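Local structure of glycosylation Associate Protein 1 (6OYC) at residues T305-G310 against D416-L421; A441-S444 against P448-N451. The protein probably takes part, as a member of an accessory Sec system protein family, in coupling the glycosylation of secreted adhesins to their export. All blocks are in the same frame, centred on the assembly; numbering follows the deposited sequence.

Having completed the first parallel sheet with strand 297-299, the chain runs through 305-310, passes through strands 318-323, 349-354 and 406-409, and returns at 416-421, so interaction 1 closes a long loop of 105 residues, consistent with a linker packed against the second of two domains. Interaction 2 opens only after this loop has closed and spans three residues, from the end of helix 436-445 into the turn before strand 449-451; the two are in series, neither nested nor crossed. They nevertheless meet in space: L421 CD1 lies 3.6 Å from A441 CB, and L307 also packs on helix 436-445, tying linker, helix 414-420 and crossover helix together.

Interaction 1 of 2, residues T305-G310 against D416-L421; sequences TRLALG and DIINRL
L307 and I418 mark the closest backbone approach, their CA atoms 5.9 Å apart, where an irregular linker passes the last turn of helix 414-420. Two waters span this gap between main chains. One accepts from A308 N and donates to I418 O, 2.8 Å from the water; the other donates to A308 O at 3.0 Å and, more weakly, to L421 O, so the carbonyls near the helix end gain partners through solvent. Beside the waters the side chains meet directly. I418 reaches over R306, its CD1 methyl 3.6 Å above the centre of one guanidinium face, the two side chains crossing at about a right angle. A bend at chi3 (-64°) turns the R306 head to present that face. The rim of the guanidinium is bound elsewhere: NH2 makes salt bridges to D304 and E414, and NH1 bonds to R65 O, which together should fix its rotation. On the buried side, L307 CD2 touches I418 CG1 at 4.0 Å and L307 CD1 meets L421 CD1 at 4.2 Å; Y437 of helix 436-445 also packs on R306, L307 and I418. A linker that leaves the last strand of one parallel sheet and lies against a helix beside the next fits the two-domain GT-B architecture to which the family is assigned.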
ATOM      1  N   THR A 305      -9.275  -9.424  -1.650  1.00 34.71           N
ATOM      2  CA  THR A 305     -10.045 -10.513  -1.063  1.00 35.07           C
ATOM      3  C   THR A 305      -9.616 -10.878   0.354  1.00 33.79           C
ATOM      4  O   THR A 305     -10.177 -11.817   0.919  1.00 34.56           O
ATOM      5  CB  THR A 305      -9.960 -11.743  -1.957  1.00 40.59           C
ATOM      6  OG1 THR A 305      -8.594 -11.961  -2.318  1.00 39.62           O
ATOM      7  CG2 THR A 305     -10.803 -11.533  -3.247  1.00 39.70           C
ATOM      8  N   ARG A 306      -8.654 -10.173   0.950  1.00 31.33           N
ATOM      9  CA  ARG A 306      -8.431 -10.331   2.383  1.00 31.91           C
ATOM     10  C   ARG A 306      -9.627  -9.871   3.217  1.00 30.18           C
ATOM     11  O   ARG A 306      -9.683 -10.179   4.412  1.00 33.60           O
ATOM     12  CB  ARG A 306      -7.186  -9.551   2.829  1.00 30.66           C
ATOM     13  CG  ARG A 306      -5.870  -9.951   2.144  1.00 30.69           C
ATOM     14  CD  ARG A 306      -4.733  -8.974   2.476  1.00 29.82           C
ATOM     15  NE  ARG A 306      -4.984  -7.626   1.967  1.00 30.12           N
ATOM     16  CZ  ARG A 306      -4.294  -6.546   2.331  1.00 30.08           C
ATOM     17  NH1 ARG A 306      -3.303  -6.664   3.203  1.00 28.79           N
ATOM     18  NH2 ARG A 306      -4.606  -5.350   1.837  1.00 25.55           N
ATOM     19  N   LEU A 307     -10.551  -9.101   2.643  1.00 32.39           N
ATOM     20  CA  LEU A 307     -11.709  -8.629   3.400  1.00 36.56           C
ATOM     21  C   LEU A 307     -12.682  -9.780   3.659  1.00 36.90           C
ATOM     22  O   LEU A 307     -12.950 -10.598   2.773  1.00 38.43           O
ATOM     23  CB  LEU A 307     -12.432  -7.512   2.636  1.00 35.59           C
ATOM     24  CG  LEU A 307     -11.956  -6.057   2.714  1.00 38.29           C
ATOM     25  CD1 LEU A 307     -12.132  -5.465   4.127  1.00 30.97           C
ATOM     26  CD2 LEU A 307     -10.506  -5.924   2.226  1.00 34.44           C
ATOM     27  N   ALA A 308     -13.208  -9.846   4.880  1.00 35.03           N
ATOM     28  CA  ALA A 308     -14.293 -10.774   5.176  1.00 42.17           C
ATOM     29  C   ALA A 308     -15.614 -10.231   4.643  1.00 41.35           C
ATOM     30  O   ALA A 308     -15.840  -9.018   4.603  1.00 38.11           O
ATOM     31  CB  ALA A 308     -14.408 -11.022   6.679  1.00 39.00           C
ATOM     32  N   LEU A 309     -16.484 -11.140   4.218  1.00 42.58           N
ATOM     33  CA  LEU A 309     -17.785 -10.777   3.669  1.00 45.55           C
ATOM     34  C   LEU A 309     -18.886 -11.135   4.655  1.00 48.00           C
ATOM     35  O   LEU A 309     -18.970 -12.283   5.106  1.00 51.45           O
ATOM     36  CB  LEU A 309     -18.041 -11.491   2.344  1.00 47.76           C
ATOM     37  CG  LEU A 309     -17.244 -11.033   1.128  1.00 49.01           C
ATOM     38  CD1 LEU A 309     -16.290 -12.120   0.679  1.00 47.15           C
ATOM     39  CD2 LEU A 309     -18.201 -10.675   0.004  1.00 50.06           C
ATOM     40  N   GLY A 310     -19.718 -10.150   4.994  1.00 51.82           N
ATOM     41  CA  GLY A 310     -21.000 -10.407   5.632  1.00 49.04           C
ATOM     42  C   GLY A 310     -20.978 -10.790   7.091  1.00 50.42           C
ATOM     43  O   GLY A 310     -22.029 -11.163   7.626  1.00 53.83           O
ATOM     44  N   ASP A 416      -5.288  -3.089  10.005  1.00 35.33           N
ATOM     45  CA  ASP A 416      -6.221  -2.436  10.922  1.00 33.54           C
ATOM     46  C   ASP A 416      -7.585  -2.254  10.275  1.00 32.37           C
ATOM     47  O   ASP A 416      -8.611  -2.648  10.836  1.00 32.12           O
ATOM     48  CB  ASP A 416      -5.687  -1.073  11.334  1.00 37.13           C
ATOM     49  CG  ASP A 416      -4.731  -1.151  12.465  1.00 39.66           C
ATOM     50  OD1 ASP A 416      -4.524  -2.265  12.982  1.00 47.56           O
ATOM     51  OD2 ASP A 416      -4.159  -0.099  12.810  1.00 40.81           O
ATOM     52  N   ILE A 417      -7.605  -1.646   9.087  1.00 31.89           N
ATOM     53  CA  ILE A 417      -8.858  -1.371   8.397  1.00 32.19           C
ATOM     54  C   ILE A 417      -9.630  -2.656   8.199  1.00 31.17           C
ATOM     55  O   ILE A 417     -10.837  -2.727   8.449  1.00 33.74           O
ATOM     56  CB  ILE A 417      -8.583  -0.683   7.053  1.00 30.82           C
ATOM     57  CG1 ILE A 417      -7.927   0.680   7.295  1.00 29.95           C
ATOM     58  CG2 ILE A 417      -9.873  -0.602   6.222  1.00 29.24           C
ATOM     59  CD1 ILE A 417      -7.412   1.315   6.026  1.00 22.72           C
ATOM     60  N   ILE A 418      -8.926  -3.692   7.750  1.00 31.06           N
ATOM     61  CA  ILE A 418      -9.542  -4.984   7.509  1.00 31.95           C
ATOM     62  C   ILE A 418     -10.144  -5.520   8.795  1.00 35.24           C
ATOM     63  O   ILE A 418     -11.284  -6.003   8.808  1.00 35.74           O
ATOM     64  CB  ILE A 418      -8.512  -5.957   6.909  1.00 32.06           C
ATOM     65  CG1 ILE A 418      -8.136  -5.525   5.485  1.00 30.62           C
ATOM     66  CG2 ILE A 418      -9.074  -7.368   6.924  1.00 32.55           C
ATOM     67  CD1 ILE A 418      -6.916  -6.269   4.894  1.00 30.27           C
ATOM     68  N   ASN A 419      -9.408  -5.413   9.906  1.00 33.04           N
ATOM     69  CA  ASN A 419      -9.953  -5.886  11.168  1.00 32.87           C
ATOM     70  C   ASN A 419     -11.115  -5.013  11.616  1.00 36.06           C
ATOM     71  O   ASN A 419     -12.144  -5.527  12.069  1.00 36.15           O
ATOM     72  CB  ASN A 419      -8.863  -5.943  12.227  1.00 32.64           C
ATOM     73  CG  ASN A 419      -8.096  -7.243  12.174  1.00 38.50           C
ATOM     74  OD1 ASN A 419      -8.458  -8.221  12.829  1.00 41.68           O
ATOM     75  ND2 ASN A 419      -7.054  -7.278  11.354  1.00 37.36           N
ATOM     76  N   ARG A 420     -10.996  -3.696  11.438  1.00 34.55           N
ATOM     77  CA  ARG A 420     -12.041  -2.810  11.930  1.00 38.32           C
ATOM     78  C   ARG A 420     -13.341  -2.990  11.139  1.00 39.07           C
ATOM     79  O   ARG A 420     -14.431  -2.804  11.691  1.00 43.05           O
ATOM     80  CB  ARG A 420     -11.525  -1.360  11.941  1.00 38.75           C
ATOM     81  CG  ARG A 420     -12.239  -0.433  12.993  1.00 53.99           C
ATOM     82  CD  ARG A 420     -11.834  -0.793  14.473  1.00 54.82           C
ATOM     83  NE  ARG A 420     -12.209   0.170  15.527  1.00 69.78           N
ATOM     84  CZ  ARG A 420     -13.454   0.559  15.850  1.00 73.02           C
ATOM     85  NH1 ARG A 420     -14.526   0.086  15.211  1.00 67.47           N
ATOM     86  NH2 ARG A 420     -13.631   1.442  16.830  1.00 75.42           N
ATOM     87  N   LEU A 421     -13.260  -3.430   9.882  1.00 37.27           N
ATOM     88  CA  LEU A 421     -14.428  -3.590   9.031  1.00 37.02           C
ATOM     89  C   LEU A 421     -15.081  -4.956   9.154  1.00 40.72           C
ATOM     90  O   LEU A 421     -16.121  -5.184   8.523  1.00 40.49           O
ATOM     91  CB  LEU A 421     -14.042  -3.350   7.571  1.00 33.50           C
ATOM     92  CG  LEU A 421     -13.834  -1.877   7.221  1.00 35.36           C
ATOM     93  CD1 LEU A 421     -13.228  -1.730   5.818  1.00 33.31           C
ATOM     94  CD2 LEU A 421     -15.139  -1.103   7.336  1.00 33.07           C
TER
HETATM   95  O   HOH W   1     -15.301  -6.630   6.288  1.00 33.89           O
HETATM   96  O   HOH W   2     -12.783  -7.634   7.131  1.00 34.63           O

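Interaction 2 of 2, residues A441-S444 against P448-N451; sequences AGIS and PQIN
The hydroxyl oxygen of S444 is held twice, donating to I440 O in its own helix and accepting from D304 N of the linker, while earlier in the same helical turn the main chain of G442 is packed against the Q449 carboxamide. Both segments belong to a beta-alpha-beta crossover: strand 426-428, helix 436-445 and strand 449-451, in which the helix covers a parallel sheet and the second strand settles beside the first. Main-chain bonds put the strand in its place, P448 and I450 pairing with I427, I450 also with D429, and Q449 bonding on its other side to N463 and Y465. Side chains then alternate across the sheet. I450 turns to L473 and A476 of helix 473-481, whereas Q449, with V458 packed on its side chain, points toward helix 436-445. Its CG stands anti to the carbonyl carbon (chi1 -57°) and the chain runs extended beyond it, carrying the carboxamide up to the helix backbone. There the contact is van der Waals rather than a bond: NE2 lies 3.7 Å from G442 CA, and CD follows at 4.1 Å from that same CA. Because G442 bears no side chain, the amide can settle directly on the main chain, NE2 also coming 3.8 Å from I443 N. I443 adds a lighter touch: while the end of its side chain leads away, its CG2 methyl meets Q449 NE2 at 4.2 Å.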
ATOM      1  N   ALA A 441     -12.283  -1.745  -0.074  1.00 32.70           N
ATOM      2  CA  ALA A 441     -12.717  -2.615   1.010  1.00 34.92           C
ATOM      3  C   ALA A 441     -14.234  -2.798   0.986  1.00 37.94           C
ATOM      4  O   ALA A 441     -14.742  -3.888   1.280  1.00 37.20           O
ATOM      5  CB  ALA A 441     -12.248  -2.042   2.349  1.00 32.32           C
ATOM      6  N   GLY A 442     -14.967  -1.749   0.615  1.00 37.99           N
ATOM      7  CA  GLY A 442     -16.412  -1.810   0.487  1.00 39.52           C
ATOM      8  C   GLY A 442     -16.886  -2.836  -0.526  1.00 41.90           C
ATOM      9  O   GLY A 442     -17.639  -3.742  -0.165  1.00 44.46           O
ATOM     10  N   ILE A 443     -16.449  -2.726  -1.786  1.00 39.66           N
ATOM     11  CA  ILE A 443     -16.833  -3.716  -2.791  1.00 40.97           C
ATOM     12  C   ILE A 443     -16.244  -5.086  -2.496  1.00 45.84           C
ATOM     13  O   ILE A 443     -16.702  -6.078  -3.071  1.00 51.64           O
ATOM     14  CB  ILE A 443     -16.413  -3.322  -4.224  1.00 39.31           C
ATOM     15  CG1 ILE A 443     -14.893  -3.377  -4.372  1.00 40.14           C
ATOM     16  CG2 ILE A 443     -16.931  -1.949  -4.624  1.00 40.22           C
ATOM     17  CD1 ILE A 443     -14.403  -3.049  -5.793  1.00 42.16           C
ATOM     18  N   SER A 444     -15.208  -5.170  -1.655  1.00 41.27           N
ATOM     19  CA  SER A 444     -14.600  -6.456  -1.351  1.00 42.74           C
ATOM     20  C   SER A 444     -15.295  -7.161  -0.197  1.00 42.30           C
ATOM     21  O   SER A 444     -15.167  -8.382  -0.063  1.00 38.70           O
ATOM     22  CB  SER A 444     -13.110  -6.281  -1.011  1.00 39.39           C
ATOM     23  OG  SER A 444     -12.358  -5.872  -2.134  1.00 39.94           O
ATOM     24  N   PRO A 448     -22.211  -1.859   2.438  1.00 38.24           N
ATOM     25  CA  PRO A 448     -22.696  -0.776   1.571  1.00 36.78           C
ATOM     26  C   PRO A 448     -22.085   0.567   1.961  1.00 35.89           C
ATOM     27  O   PRO A 448     -21.774   0.822   3.131  1.00 34.37           O
ATOM     28  CB  PRO A 448     -24.216  -0.794   1.811  1.00 40.77           C
ATOM     29  CG  PRO A 448     -24.347  -1.264   3.264  1.00 39.03           C
ATOM     30  CD  PRO A 448     -23.211  -2.279   3.443  1.00 38.76           C
ATOM     31  N   GLN A 449     -21.922   1.438   0.962  1.00 33.33           N
ATOM     32  CA  GLN A 449     -21.234   2.712   1.147  1.00 40.06           C
ATOM     33  C   GLN A 449     -22.144   3.900   0.868  1.00 35.26           C
ATOM     34  O   GLN A 449     -22.838   3.930  -0.146  1.00 34.70           O
ATOM     35  CB  GLN A 449     -20.023   2.826   0.218  1.00 34.41           C
ATOM     36  CG  GLN A 449     -19.028   1.736   0.377  1.00 38.27           C
ATOM     37  CD  GLN A 449     -18.072   1.712  -0.790  1.00 39.74           C
ATOM     38  OE1 GLN A 449     -17.262   2.624  -0.966  1.00 37.05           O
ATOM     39  NE2 GLN A 449     -18.181   0.681  -1.610  1.00 38.63           N
ATOM     40  N   ILE A 450     -22.086   4.912   1.722  1.00 30.99           N
ATOM     41  CA  ILE A 450     -22.808   6.159   1.486  1.00 37.93           C
ATOM     42  C   ILE A 450     -21.806   7.228   1.061  1.00 36.16           C
ATOM     43  O   ILE A 450     -20.894   7.571   1.823  1.00 36.39           O
ATOM     44  CB  ILE A 450     -23.603   6.617   2.721  1.00 37.54           C
ATOM     45  CG1 ILE A 450     -24.680   5.594   3.092  1.00 35.14           C
ATOM     46  CG2 ILE A 450     -24.227   7.992   2.449  1.00 38.48           C
ATOM     47  CD1 ILE A 450     -25.445   5.958   4.357  1.00 36.42           C
ATOM     48  N   ASN A 451     -21.995   7.768  -0.140  1.00 35.49           N
ATOM     49  CA  ASN A 451     -21.171   8.826  -0.705  1.00 38.01           C
ATOM     50  C   ASN A 451     -22.058  10.018  -1.070  1.00 39.65           C
ATOM     51  O   ASN A 451     -23.279   9.902  -1.155  1.00 41.63           O
ATOM     52  CB  ASN A 451     -20.400   8.329  -1.946  1.00 33.39           C
ATOM     53  CG  ASN A 451     -19.646   7.013  -1.699  1.00 35.71           C
ATOM     54  OD1 ASN A 451     -19.817   6.046  -2.431  1.00 36.21           O
ATOM     55  ND2 ASN A 451     -18.823   6.977  -0.650  1.00 34.61           N
TER